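Local structure of 3-carboxy-cis,cis-muconate cycloisomerase (Pseudomonas putida, 1RE5) at residues M110-V115 / L217-P222; Q117-L122 / E182-L187; D123-D128 / Q178-L183; A127-L132 / G171-H176; V234-V239 / D329-V334. The protein belongs to the aspartase/fumarase superfamily, a group of mostly helical enzymes, and assembles from four copies of one chain through a bundle of long helices. One frame throughout, in Å; residues are numbered along the deposited sequence.

Contact 1: M110-V115 / L217-P222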
# COMPACT_ATOMS: atom_id res chain seq x y z
N MET D 110 17.63 20.96 -4.03
CA MET D 110 16.71 19.92 -4.47
C MET D 110 15.25 20.12 -4.01
O MET D 110 14.33 20.09 -4.83
CB MET D 110 17.22 18.58 -3.97
CG MET D 110 18.56 18.22 -4.53
SD MET D 110 18.90 16.51 -4.17
CE MET D 110 20.26 16.70 -3.01
N ASP D 111 15.04 20.33 -2.71
CA ASP D 111 13.68 20.53 -2.22
C ASP D 111 13.07 21.81 -2.78
O ASP D 111 11.90 21.83 -3.18
CB ASP D 111 13.64 20.57 -0.69
CG ASP D 111 13.61 19.18 -0.05
OD1 ASP D 111 13.56 18.16 -0.79
OD2 ASP D 111 13.64 19.11 1.20
N THR D 112 13.84 22.89 -2.79
CA THR D 112 13.29 24.14 -3.29
C THR D 112 12.98 24.01 -4.77
O THR D 112 11.94 24.49 -5.23
CB THR D 112 14.24 25.32 -3.07
OG1 THR D 112 14.43 25.52 -1.66
CG2 THR D 112 13.65 26.59 -3.70
N GLY D 113 13.87 23.36 -5.51
CA GLY D 113 13.65 23.17 -6.93
C GLY D 113 12.35 22.41 -7.14
O GLY D 113 11.56 22.73 -8.03
N LEU D 114 12.13 21.40 -6.29
CA LEU D 114 10.92 20.56 -6.33
C LEU D 114 9.71 21.44 -6.06
O LEU D 114 8.72 21.41 -6.81
CB LEU D 114 10.99 19.46 -5.26
CG LEU D 114 10.16 18.16 -5.36
CD1 LEU D 114 9.84 17.69 -3.94
CD2 LEU D 114 8.87 18.37 -6.13
N VAL D 115 9.78 22.23 -4.99
CA VAL D 115 8.66 23.10 -4.65
C VAL D 115 8.32 23.99 -5.82
O VAL D 115 7.14 24.26 -6.08
CB VAL D 115 8.97 23.98 -3.42
CG1 VAL D 115 7.86 25.01 -3.23
CG2 VAL D 115 9.06 23.10 -2.17
N LEU D 217 12.09 34.12 -5.09
CA LEU D 217 11.40 32.99 -5.70
C LEU D 217 9.89 33.06 -5.50
O LEU D 217 9.16 32.20 -5.97
CB LEU D 217 11.93 31.69 -5.10
CG LEU D 217 13.39 31.36 -5.40
CD1 LEU D 217 13.87 30.24 -4.50
CD2 LEU D 217 13.54 30.99 -6.89
N LYS D 218 9.42 34.09 -4.81
CA LYS D 218 8.00 34.23 -4.57
C LYS D 218 7.48 33.04 -3.76
O LYS D 218 6.41 32.49 -4.04
CB LYS D 218 7.25 34.33 -5.89
CG LYS D 218 7.46 35.65 -6.62
CD LYS D 218 6.53 35.75 -7.82
CE LYS D 218 6.67 37.08 -8.56
NZ LYS D 218 5.74 37.12 -9.74
N LEU D 219 8.26 32.65 -2.76
CA LEU D 219 7.89 31.56 -1.88
C LEU D 219 7.89 32.09 -0.46
O LEU D 219 8.61 33.03 -0.14
CB LEU D 219 8.91 30.43 -1.95
CG LEU D 219 9.05 29.65 -3.25
CD1 LEU D 219 10.14 28.60 -3.08
CD2 LEU D 219 7.72 29.01 -3.61
N THR D 220 7.08 31.49 0.40
CA THR D 220 7.04 31.91 1.78
C THR D 220 8.25 31.33 2.51
O THR D 220 8.83 30.33 2.09
CB THR D 220 5.77 31.39 2.46
OG1 THR D 220 4.63 31.86 1.73
CG2 THR D 220 5.67 31.90 3.90
N LEU D 221 8.63 31.98 3.60
CA LEU D 221 9.73 31.52 4.42
C LEU D 221 9.05 30.74 5.56
O LEU D 221 8.21 31.28 6.28
CB LEU D 221 10.49 32.73 4.97
CG LEU D 221 11.77 32.40 5.74
CD1 LEU D 221 12.76 31.78 4.78
CD2 LEU D 221 12.35 33.65 6.36
N PRO D 222 9.39 29.45 5.72
CA PRO D 222 8.79 28.62 6.78
C PRO D 222 9.32 28.99 8.17
O PRO D 222 10.35 29.65 8.27
CB PRO D 222 9.20 27.21 6.38
CG PRO D 222 10.58 27.44 5.82
CD PRO D 222 10.37 28.67 4.95
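Val115 and Leu219 mark the closest approach of the two backbones, 8.9 Å between Val115 CA and Leu219 CA, where a turn of helix 106-142 faces the irregular segment 217-222. The fold is the long-helix bundle of the aspartase/fumarase superfamily, and this contact lays the loop that leaves helix 206-217 against one of the bundle helices. The change of course is made by a Schellman motif: Lys218 adopts a positive phi of 61°, and two backbone bonds return to the last helical turn. Lys218 itself is exposed, whereas Leu217 and Leu219, its neighbours in sequence, both leave the backbone toward helix 106-142. On that helix the reply comes from Thr112 and Val115, one turn apart. Thr112 divides its two branches by chemistry. Its hydroxyl OG1 is hydrogen-bonded to Asp108 O in the preceding turn and to the backbone N of Gln191, while its methyl, anti to the backbone N, is presented to the loop. There Thr112 CG2 lies 3.7 Å from Leu217 CD1 and 4.1 Å from Leu219 CD1. Leu116 touches both leucines, and Phe31 and Ala34 of helix 21-40 pack on Thr112 and Leu217. Leu219 straddles the helical turn with its forked end: CD1 serves Thr112, and Leu219 CD2 rests 4.0 Å from Val115 CG1.

Contact 2: Q117-L122 / E182-L187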
# COMPACT_ATOMS: atom_id res chain seq x y z
N GLN D 117 8.67 23.21 -8.96
CA GLN D 117 7.97 22.35 -9.91
C GLN D 117 6.57 22.07 -9.40
O GLN D 117 5.61 22.05 -10.17
CB GLN D 117 8.71 21.02 -10.10
CG GLN D 117 10.11 21.19 -10.63
CD GLN D 117 10.80 19.87 -10.85
OE1 GLN D 117 10.52 19.17 -11.82
NE2 GLN D 117 11.70 19.52 -9.93
N LEU D 118 6.45 21.86 -8.10
CA LEU D 118 5.15 21.60 -7.52
C LEU D 118 4.21 22.78 -7.72
O LEU D 118 3.02 22.60 -7.96
CB LEU D 118 5.29 21.27 -6.04
CG LEU D 118 5.94 19.91 -5.76
CD1 LEU D 118 5.92 19.65 -4.25
CD2 LEU D 118 5.19 18.81 -6.50
N ARG D 119 4.74 23.99 -7.64
CA ARG D 119 3.88 25.15 -7.82
C ARG D 119 3.34 25.17 -9.26
O ARG D 119 2.15 25.42 -9.47
CB ARG D 119 4.64 26.44 -7.52
CG ARG D 119 3.78 27.68 -7.67
CD ARG D 119 4.60 28.82 -8.26
NE ARG D 119 5.24 29.63 -7.23
CZ ARG D 119 6.48 30.11 -7.33
NH1 ARG D 119 7.22 29.86 -8.40
NH2 ARG D 119 6.95 30.87 -6.35
N ASP D 120 4.20 24.90 -10.24
CA ASP D 120 3.73 24.89 -11.63
C ASP D 120 2.69 23.81 -11.79
O ASP D 120 1.73 23.99 -12.53
CB ASP D 120 4.87 24.63 -12.61
CG ASP D 120 5.72 25.85 -12.85
OD1 ASP D 120 5.26 26.96 -12.53
OD2 ASP D 120 6.84 25.69 -13.37
N ALA D 121 2.90 22.69 -11.10
CA ALA D 121 1.97 21.57 -11.15
C ALA D 121 0.64 21.94 -10.49
O ALA D 121 -0.43 21.68 -11.03
CB ALA D 121 2.57 20.36 -10.46
N LEU D 122 0.72 22.55 -9.31
CA LEU D 122 -0.48 22.94 -8.59
C LEU D 122 -1.33 23.82 -9.48
O LEU D 122 -2.56 23.66 -9.54
CB LEU D 122 -0.12 23.72 -7.33
CG LEU D 122 -1.01 23.48 -6.11
CD1 LEU D 122 -0.75 24.59 -5.12
CD2 LEU D 122 -2.47 23.45 -6.50
N GLU D 182 -6.43 25.50 0.61
CA GLU D 182 -5.98 25.57 1.99
C GLU D 182 -4.55 25.14 2.21
O GLU D 182 -3.90 25.61 3.14
CB GLU D 182 -6.89 24.74 2.88
CG GLU D 182 -8.36 25.09 2.75
CD GLU D 182 -9.24 24.20 3.61
OE1 GLU D 182 -8.85 23.03 3.83
OE2 GLU D 182 -10.33 24.67 4.04
N LEU D 183 -4.04 24.25 1.36
CA LEU D 183 -2.68 23.78 1.53
C LEU D 183 -1.65 24.63 0.78
O LEU D 183 -0.44 24.54 1.03
CB LEU D 183 -2.57 22.31 1.09
CG LEU D 183 -2.65 21.93 -0.39
CD1 LEU D 183 -1.39 22.33 -1.14
CD2 LEU D 183 -2.82 20.44 -0.50
N ARG D 184 -2.12 25.46 -0.14
CA ARG D 184 -1.21 26.29 -0.92
C ARG D 184 -0.18 27.06 -0.08
O ARG D 184 1.02 26.96 -0.31
CB ARG D 184 -2.02 27.24 -1.80
CG ARG D 184 -1.19 28.05 -2.76
CD ARG D 184 -1.91 28.23 -4.09
NE ARG D 184 -0.97 28.68 -5.11
CZ ARG D 184 -1.07 28.40 -6.41
NH1 ARG D 184 -2.07 27.66 -6.86
NH2 ARG D 184 -0.13 28.82 -7.25
N PRO D 185 -0.64 27.84 0.92
CA PRO D 185 0.28 28.61 1.76
C PRO D 185 1.23 27.76 2.58
O PRO D 185 2.30 28.20 2.99
CB PRO D 185 -0.67 29.40 2.66
CG PRO D 185 -1.81 28.44 2.84
CD PRO D 185 -2.03 27.95 1.42
N ARG D 186 0.83 26.52 2.82
CA ARG D 186 1.59 25.56 3.61
C ARG D 186 2.66 24.88 2.75
O ARG D 186 3.80 24.70 3.18
CB ARG D 186 0.60 24.53 4.14
CG ARG D 186 0.94 23.88 5.42
CD ARG D 186 -0.19 22.92 5.74
NE ARG D 186 -1.41 23.61 6.15
CZ ARG D 186 -2.65 23.21 5.85
NH1 ARG D 186 -2.84 22.12 5.12
NH2 ARG D 186 -3.69 23.89 6.30
N LEU D 187 2.29 24.53 1.52
CA LEU D 187 3.19 23.84 0.60
C LEU D 187 4.28 24.67 -0.05
O LEU D 187 5.43 24.24 -0.11
CB LEU D 187 2.38 23.17 -0.51
CG LEU D 187 3.21 22.50 -1.60
CD1 LEU D 187 3.86 21.21 -1.08
CD2 LEU D 187 2.30 22.18 -2.77
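Leu122 and Arg184 form the broadest part of this contact, a methyl group set over a guanidinium face. Helices 106-142 and 162-187, an antiparallel pair in the superfamily's long-helix bundle, run here at 166° with their local axes 11.6 Å apart, a gap spanned by arginine and leucine side chains. Arg184 has its CG anti to the backbone N (chi1 -174°), and a bend at the next torsion turns the chain across toward the other helix. Leu122 CD1 then lies 3.8 Å from Arg184 NH1 and 4.0 Å from Arg184 CD, touching both the flat group and the methylene that leads to it. Arg119 CG comes obliquely to Arg184 NH2, 4.1 Å away. The Arg119 chain bends at chi2 and chi3 and carries its own guanidinium away to the carbonyls of Leu217 and Lys218. The two guanidinium planes are only 20° apart, and Arg119 NE remains 5.4 Å from Arg184 NH2. On the inner side the chemistry is purely apolar: Leu118 CD1 meets Leu187 CD1 at 4.1 Å, the two chains crossing at about a right angle, with Phe236 and Leu233 of helix 231-257 packed on Leu118. Arg184 is paired with two carboxylates of helix 106-142, Asp123 and Glu126, which probably offset its positive charge and make the nearness of Arg119 tolerable. Arg184 thus offers a guanidinium face and its CD methylene to Leu122 while its nitrogens bind carboxylates of the other helix.

Contact 3: D123-D128 / Q178-L183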
# COMPACT_ATOMS: atom_id res chain seq x y z
N ASP D 123 -0.67 24.73 -10.18
CA ASP D 123 -1.33 25.66 -11.10
C ASP D 123 -2.08 24.95 -12.22
O ASP D 123 -3.18 25.35 -12.57
CB ASP D 123 -0.31 26.66 -11.67
CG ASP D 123 0.03 27.80 -10.68
OD1 ASP D 123 1.02 28.53 -10.92
OD2 ASP D 123 -0.70 27.96 -9.66
N LEU D 124 -1.49 23.89 -12.79
CA LEU D 124 -2.16 23.15 -13.85
C LEU D 124 -3.39 22.44 -13.31
O LEU D 124 -4.49 22.53 -13.88
CB LEU D 124 -1.25 22.08 -14.45
CG LEU D 124 -0.12 22.50 -15.38
CD1 LEU D 124 0.36 21.28 -16.16
CD2 LEU D 124 -0.62 23.57 -16.34
N ILE D 125 -3.19 21.73 -12.21
CA ILE D 125 -4.22 20.98 -11.55
C ILE D 125 -5.41 21.84 -11.17
O ILE D 125 -6.55 21.42 -11.36
CB ILE D 125 -3.64 20.27 -10.31
CG1 ILE D 125 -2.68 19.19 -10.79
CG2 ILE D 125 -4.77 19.72 -9.41
CD1 ILE D 125 -2.01 18.42 -9.70
N GLU D 126 -5.16 23.04 -10.66
CA GLU D 126 -6.26 23.92 -10.29
C GLU D 126 -7.04 24.35 -11.54
O GLU D 126 -8.26 24.43 -11.52
CB GLU D 126 -5.76 25.15 -9.53
CG GLU D 126 -5.17 24.84 -8.16
CD GLU D 126 -5.02 26.09 -7.27
OE1 GLU D 126 -4.41 27.09 -7.72
OE2 GLU D 126 -5.51 26.06 -6.11
N ALA D 127 -6.32 24.62 -12.63
CA ALA D 127 -6.95 25.05 -13.87
C ALA D 127 -7.87 23.94 -14.35
O ALA D 127 -9.08 24.14 -14.49
CB ALA D 127 -5.90 25.34 -14.93
N ASP D 128 -7.29 22.76 -14.59
CA ASP D 128 -8.05 21.60 -15.05
C ASP D 128 -9.24 21.28 -14.14
O ASP D 128 -10.33 21.00 -14.63
CB ASP D 128 -7.14 20.38 -15.16
CG ASP D 128 -6.13 20.51 -16.29
OD1 ASP D 128 -6.36 21.33 -17.20
OD2 ASP D 128 -5.12 19.78 -16.27
N GLN D 178 -11.08 23.29 -2.78
CA GLN D 178 -11.06 23.92 -1.47
C GLN D 178 -9.82 23.46 -0.72
O GLN D 178 -9.09 24.27 -0.16
CB GLN D 178 -12.32 23.46 -0.73
CG GLN D 178 -12.71 24.17 0.52
CD GLN D 178 -13.97 23.53 1.13
OE1 GLN D 178 -14.99 23.32 0.43
NE2 GLN D 178 -13.91 23.21 2.43
N ARG D 179 -9.56 22.15 -0.72
CA ARG D 179 -8.41 21.57 -0.03
C ARG D 179 -7.10 22.08 -0.63
O ARG D 179 -6.16 22.42 0.10
CB ARG D 179 -8.46 20.04 -0.10
CG ARG D 179 -9.58 19.42 0.75
CD ARG D 179 -9.80 17.94 0.41
NE ARG D 179 -10.81 17.34 1.28
CZ ARG D 179 -11.83 16.60 0.85
NH1 ARG D 179 -11.97 16.35 -0.45
NH2 ARG D 179 -12.72 16.12 1.71
N LEU D 180 -7.04 22.12 -1.96
CA LEU D 180 -5.85 22.60 -2.68
C LEU D 180 -5.56 24.05 -2.31
O LEU D 180 -4.41 24.48 -2.21
CB LEU D 180 -6.11 22.48 -4.19
CG LEU D 180 -5.39 21.38 -4.97
CD1 LEU D 180 -4.95 20.24 -4.06
CD2 LEU D 180 -6.29 20.90 -6.07
N GLN D 181 -6.62 24.80 -2.08
CA GLN D 181 -6.51 26.20 -1.72
C GLN D 181 -5.94 26.33 -0.31
O GLN D 181 -5.07 27.16 -0.06
CB GLN D 181 -7.89 26.85 -1.80
CG GLN D 181 -7.90 28.35 -1.90
CD GLN D 181 -9.31 28.90 -2.07
OE1 GLN D 181 -10.18 28.70 -1.22
NE2 GLN D 181 -9.54 29.59 -3.19
N GLU D 182 -6.43 25.50 0.61
CA GLU D 182 -5.98 25.57 1.99
C GLU D 182 -4.55 25.14 2.21
O GLU D 182 -3.90 25.61 3.14
CB GLU D 182 -6.89 24.74 2.88
CG GLU D 182 -8.36 25.09 2.75
CD GLU D 182 -9.24 24.20 3.61
OE1 GLU D 182 -8.85 23.03 3.83
OE2 GLU D 182 -10.33 24.67 4.04
N LEU D 183 -4.04 24.25 1.36
CA LEU D 183 -2.68 23.78 1.53
C LEU D 183 -1.65 24.63 0.78
O LEU D 183 -0.44 24.54 1.03
CB LEU D 183 -2.57 22.31 1.09
CG LEU D 183 -2.65 21.93 -0.39
CD1 LEU D 183 -1.39 22.33 -1.14
CD2 LEU D 183 -2.82 20.44 -0.50
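Leu180 meets both Glu126 and Ile125, and these three residues account for nearly all the surface hidden between the segments. Leu180 leaves helix 162-187 toward its partner and uses two different parts of its chain. The tip goes to the buried side, where Leu180 CD2 lies 3.9 Å from Ile125 CG2 and the two side chains cross at about a right angle. The CG2 branch of Ile125, anti to the backbone N, is the one that meets Leu180; Leu240 of helix 231-257 packs on the same isoleucine. The root of Leu180 faces the opposite chemistry: Glu126 OE2 comes to 4.1 Å from Leu180 CB. Besides Ile125 and Glu126, Leu180 also touches Leu122 and Leu129 of helix 106-142. The four follow the i, i+3, i+4, i+7 spacing of a knobs-into-holes socket, with Leu180 as the knob, in a pair of bundle helices that run antiparallel and cross at -152°. Glu126 forms the outer wall of this socket. Its chain, extended beyond CG, runs antiparallel alongside the Leu180 side chain, and its other oxygen, OE1, is held in a salt bridge by Arg184, which ties the carboxylate to the partner helix. Away from the socket, helix 162-187 turns Arg179 to the second subunit, where Asp231 and Glu235 of that chain receive it in salt bridges.

Contact 4: A127-L132 / G171-H176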
# COMPACT_ATOMS: atom_id res chain seq x y z
N ALA D 127 -6.32 24.62 -12.63
CA ALA D 127 -6.95 25.05 -13.87
C ALA D 127 -7.87 23.94 -14.35
O ALA D 127 -9.08 24.14 -14.49
CB ALA D 127 -5.90 25.34 -14.93
N ASP D 128 -7.29 22.76 -14.59
CA ASP D 128 -8.05 21.60 -15.05
C ASP D 128 -9.24 21.28 -14.14
O ASP D 128 -10.33 21.00 -14.63
CB ASP D 128 -7.14 20.38 -15.16
CG ASP D 128 -6.13 20.51 -16.29
OD1 ASP D 128 -6.36 21.33 -17.20
OD2 ASP D 128 -5.12 19.78 -16.27
N LEU D 129 -9.04 21.32 -12.82
CA LEU D 129 -10.15 21.05 -11.91
C LEU D 129 -11.28 22.03 -12.12
O LEU D 129 -12.44 21.62 -12.22
CB LEU D 129 -9.72 21.13 -10.44
CG LEU D 129 -9.10 19.90 -9.79
CD1 LEU D 129 -8.84 20.20 -8.33
CD2 LEU D 129 -10.02 18.71 -9.92
N GLY D 130 -10.95 23.32 -12.18
CA GLY D 130 -11.96 24.35 -12.38
C GLY D 130 -12.67 24.15 -13.71
O GLY D 130 -13.89 24.26 -13.82
N LYS D 131 -11.89 23.85 -14.75
CA LYS D 131 -12.48 23.62 -16.06
C LYS D 131 -13.44 22.43 -15.97
O LYS D 131 -14.61 22.53 -16.33
CB LYS D 131 -11.36 23.36 -17.07
CG LYS D 131 -11.81 23.14 -18.50
CD LYS D 131 -10.61 22.82 -19.39
CE LYS D 131 -9.87 21.56 -18.90
NZ LYS D 131 -8.55 21.32 -19.59
N LEU D 132 -12.96 21.30 -15.46
CA LEU D 132 -13.77 20.10 -15.31
C LEU D 132 -15.02 20.35 -14.46
O LEU D 132 -16.10 19.87 -14.80
CB LEU D 132 -12.93 18.98 -14.70
CG LEU D 132 -13.61 17.63 -14.43
CD1 LEU D 132 -14.07 16.96 -15.73
CD2 LEU D 132 -12.64 16.74 -13.69
N GLY D 171 -19.66 17.85 -6.47
CA GLY D 171 -19.45 18.12 -5.06
C GLY D 171 -18.05 17.76 -4.61
O GLY D 171 -17.37 18.57 -4.00
N ALA D 172 -17.62 16.54 -4.90
CA ALA D 172 -16.30 16.08 -4.51
C ALA D 172 -15.23 17.00 -5.07
O ALA D 172 -14.32 17.41 -4.34
CB ALA D 172 -16.07 14.67 -4.99
N LEU D 173 -15.33 17.32 -6.37
CA LEU D 173 -14.33 18.18 -7.01
C LEU D 173 -14.23 19.56 -6.33
O LEU D 173 -13.13 20.12 -6.20
CB LEU D 173 -14.64 18.35 -8.50
CG LEU D 173 -14.40 17.12 -9.38
CD1 LEU D 173 -14.61 17.48 -10.83
CD2 LEU D 173 -12.99 16.62 -9.18
N THR D 174 -15.37 20.11 -5.92
CA THR D 174 -15.38 21.40 -5.25
C THR D 174 -14.59 21.30 -3.93
O THR D 174 -13.78 22.18 -3.61
CB THR D 174 -16.83 21.84 -4.92
OG1 THR D 174 -17.56 22.00 -6.15
CG2 THR D 174 -16.84 23.16 -4.14
N ARG D 175 -14.82 20.24 -3.18
CA ARG D 175 -14.13 20.03 -1.93
C ARG D 175 -12.62 19.89 -2.14
O ARG D 175 -11.82 20.25 -1.27
CB ARG D 175 -14.66 18.79 -1.23
CG ARG D 175 -15.81 19.03 -0.28
CD ARG D 175 -16.45 17.71 0.12
NE ARG D 175 -17.65 17.47 -0.66
CZ ARG D 175 -17.98 16.32 -1.20
NH1 ARG D 175 -17.20 15.26 -1.06
NH2 ARG D 175 -19.10 16.22 -1.91
N HIS D 176 -12.21 19.38 -3.30
CA HIS D 176 -10.78 19.22 -3.55
C HIS D 176 -10.16 20.55 -3.90
O HIS D 176 -9.00 20.80 -3.56
CB HIS D 176 -10.53 18.21 -4.67
CG HIS D 176 -11.00 16.84 -4.33
ND1 HIS D 176 -11.33 15.90 -5.28
CD2 HIS D 176 -11.27 16.26 -3.13
CE1 HIS D 176 -11.78 14.80 -4.69
NE2 HIS D 176 -11.75 15.00 -3.38
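Leu129 and Leu173 sit where the backbones come nearest, 7.1 Å between Leu129 CA and Leu173 CA. The two helical turns run antiparallel with a signed crossing angle of -150°, and their local axes approach to 10.1 Å. Leu173 is the centre of the packing, because its two methyls reach different residues one turn apart on the other helix. Leu173 CD2 lies 3.7 Å from Leu129 CD2, and Leu173 CD1 lies 3.6 Å from Leu132 CD2. The second pair crosses at about a right angle, Leu132 being brought to it by a first torsion that sets CG anti to the backbone N (chi1 179°). The pair belongs to the long-helix bundle of the aspartase/fumarase superfamily, and here leucines join the two helices; helix 319-347 adds to the packing, with Leu338 on Leu129 and Ala345 on Leu132. His176 takes a smaller share, loosely, through its CB, 4.5 Å from Leu129 CD1. Its ring turns away toward helix 231-257 and is backed on one face by a carbonyl of its own helix, Ala172 O standing 3.3 Å above the ring. The polar groups lie off the leucine contact: Lys131 is exposed, while Arg175 is buried against the second subunit. Lys131 NZ forms a salt bridge with Asp128 OD1 at 3.2 Å, reaching it from above the carboxylate plane, 45° out of it. On the other helix Arg175 lays a guanidinium face over Gly171 O and makes salt bridges with Asp231 and Glu223 of the second subunit.

Contact 5: V234-V239 / D329-V334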
# COMPACT_ATOMS: atom_id res chain seq x y z
N VAL D 234 3.78 15.17 1.62
CA VAL D 234 2.87 14.05 1.75
C VAL D 234 1.42 14.54 1.73
O VAL D 234 0.54 13.86 1.19
CB VAL D 234 3.16 13.28 3.03
CG1 VAL D 234 2.20 12.11 3.17
CG2 VAL D 234 4.59 12.78 2.99
N GLU D 235 1.15 15.71 2.30
CA GLU D 235 -0.22 16.23 2.26
C GLU D 235 -0.64 16.53 0.82
O GLU D 235 -1.76 16.21 0.42
CB GLU D 235 -0.34 17.51 3.06
CG GLU D 235 -1.59 18.30 2.72
CD GLU D 235 -1.77 19.50 3.63
OE1 GLU D 235 -0.81 20.29 3.79
OE2 GLU D 235 -2.87 19.64 4.19
N PHE D 236 0.24 17.16 0.05
CA PHE D 236 -0.06 17.48 -1.34
C PHE D 236 -0.35 16.20 -2.12
O PHE D 236 -1.30 16.14 -2.91
CB PHE D 236 1.12 18.21 -1.98
CG PHE D 236 0.93 18.51 -3.44
CD1 PHE D 236 -0.09 19.35 -3.87
CD2 PHE D 236 1.78 17.95 -4.40
CE1 PHE D 236 -0.26 19.63 -5.24
CE2 PHE D 236 1.61 18.23 -5.77
CZ PHE D 236 0.59 19.07 -6.18
N ALA D 237 0.46 15.17 -1.90
CA ALA D 237 0.28 13.90 -2.59
C ALA D 237 -1.05 13.28 -2.18
O ALA D 237 -1.73 12.64 -2.97
CB ALA D 237 1.42 12.95 -2.24
N SER D 238 -1.40 13.48 -0.92
CA SER D 238 -2.63 12.95 -0.38
C SER D 238 -3.88 13.55 -1.04
O SER D 238 -4.84 12.84 -1.33
CB SER D 238 -2.65 13.19 1.12
OG SER D 238 -3.89 12.83 1.64
N VAL D 239 -3.88 14.85 -1.27
CA VAL D 239 -5.04 15.48 -1.90
C VAL D 239 -5.14 14.98 -3.34
O VAL D 239 -6.22 14.72 -3.85
CB VAL D 239 -4.94 17.03 -1.84
CG1 VAL D 239 -6.17 17.66 -2.50
CG2 VAL D 239 -4.84 17.48 -0.38
N ASP D 329 5.54 10.81 -10.19
CA ASP D 329 4.63 9.82 -10.77
C ASP D 329 3.19 10.11 -10.40
O ASP D 329 2.30 10.02 -11.24
CB ASP D 329 4.99 8.41 -10.31
CG ASP D 329 6.08 7.78 -11.14
OD1 ASP D 329 6.39 6.58 -10.92
OD2 ASP D 329 6.63 8.50 -12.02
N ILE D 330 2.96 10.45 -9.13
CA ILE D 330 1.61 10.74 -8.67
C ILE D 330 1.02 11.90 -9.46
O ILE D 330 -0.09 11.81 -9.98
CB ILE D 330 1.60 11.07 -7.17
CG1 ILE D 330 2.05 9.85 -6.36
CG2 ILE D 330 0.21 11.49 -6.74
CD1 ILE D 330 2.26 10.12 -4.90
N CYS D 331 1.77 12.99 -9.58
CA CYS D 331 1.33 14.17 -10.32
C CYS D 331 0.99 13.84 -11.77
O CYS D 331 -0.03 14.30 -12.30
CB CYS D 331 2.41 15.24 -10.27
SG CYS D 331 2.55 16.03 -8.66
N CYS D 332 1.84 13.05 -12.41
CA CYS D 332 1.59 12.71 -13.81
C CYS D 332 0.36 11.84 -13.96
O CYS D 332 -0.47 12.06 -14.85
CB CYS D 332 2.82 12.02 -14.40
SG CYS D 332 4.24 13.12 -14.46
N LEU D 333 0.24 10.84 -13.09
CA LEU D 333 -0.90 9.92 -13.11
C LEU D 333 -2.21 10.68 -12.99
O LEU D 333 -3.17 10.43 -13.74
CB LEU D 333 -0.77 8.93 -11.95
CG LEU D 333 -0.58 7.42 -12.23
CD1 LEU D 333 -0.20 7.16 -13.69
CD2 LEU D 333 0.50 6.90 -11.29
N VAL D 334 -2.26 11.61 -12.05
CA VAL D 334 -3.45 12.40 -11.84
C VAL D 334 -3.71 13.36 -13.01
O VAL D 334 -4.86 13.54 -13.43
CB VAL D 334 -3.34 13.19 -10.52
CG1 VAL D 334 -4.53 14.10 -10.34
CG2 VAL D 334 -3.25 12.20 -9.35
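Phe236 and Cys331 make one half of a meeting between two long helices of the superfamily's central bundle, 231-257 and 319-347; Ala237 and Ile330 make the other. The contact is small, and both pairs belong to its packed part. The first is a sulfur-aromatic approach at the ring edge. Cys331 SG lies 3.8 Å from Phe236 CE2, close to the plane of the ring; measured from the ring centroid, the sulfur stands 74° off the normal. Phe236 is put there by its first torsion, with CG anti to the backbone N (chi1 177°), which carries the ring toward segment 329-334. Leu187 of helix 162-187 and Leu118 of helix 106-142 also pack on it, so the phenyl group is shared by several helices. Beyond Cys331 the segment turns to other partners: Val334 packs on Leu240 and Val243, farther along helix 231-257. The looser side carries Asp329 and Leu333, both partly exposed; Asp329 comes against Asp329 of the third subunit, while Leu333 packs on Leu301 of helix 286-307. By contrast, the side of helix 231-257 turned from this contact is buried against the second subunit, where Ser238 OG is hydrogen-bonded to Ser238 OG of that chain. The backbones come nearest in the second packed pair, 7.0 Å from Ala237 CA to Ile330 CA, a nearness allowed by the small alanine. Leu305 of helix 286-307 packs on that alanine, and the terminal methyl Ile330 CD1 lies 4.0 Å from Ala237 CB.

Contacts 2, 3 and 4 join the same antiparallel pair, helices 106-142 and 162-187, at successive levels; the local axes lie 11.6, 11.1 and 10.1 Å apart. Contact 4 is all leucine at its centre. Contact 1 uses the same first helix but sets a loop against it, joined to contact 2 through Arg119. Contact 5 belongs to another helix pair, yet Phe236 and Val239 bring its packing up to contacts 2 and 3. Contacts 1, 2, 4 and 5 are buried; contact 3 is partly so, with an acidic rim. Salt bridges link contacts 2 and 3, and Arg186 of contact 2 pairs with Glu235 of contact 5, whereas contacts 1, 4 and 5 are apolar across their interfaces.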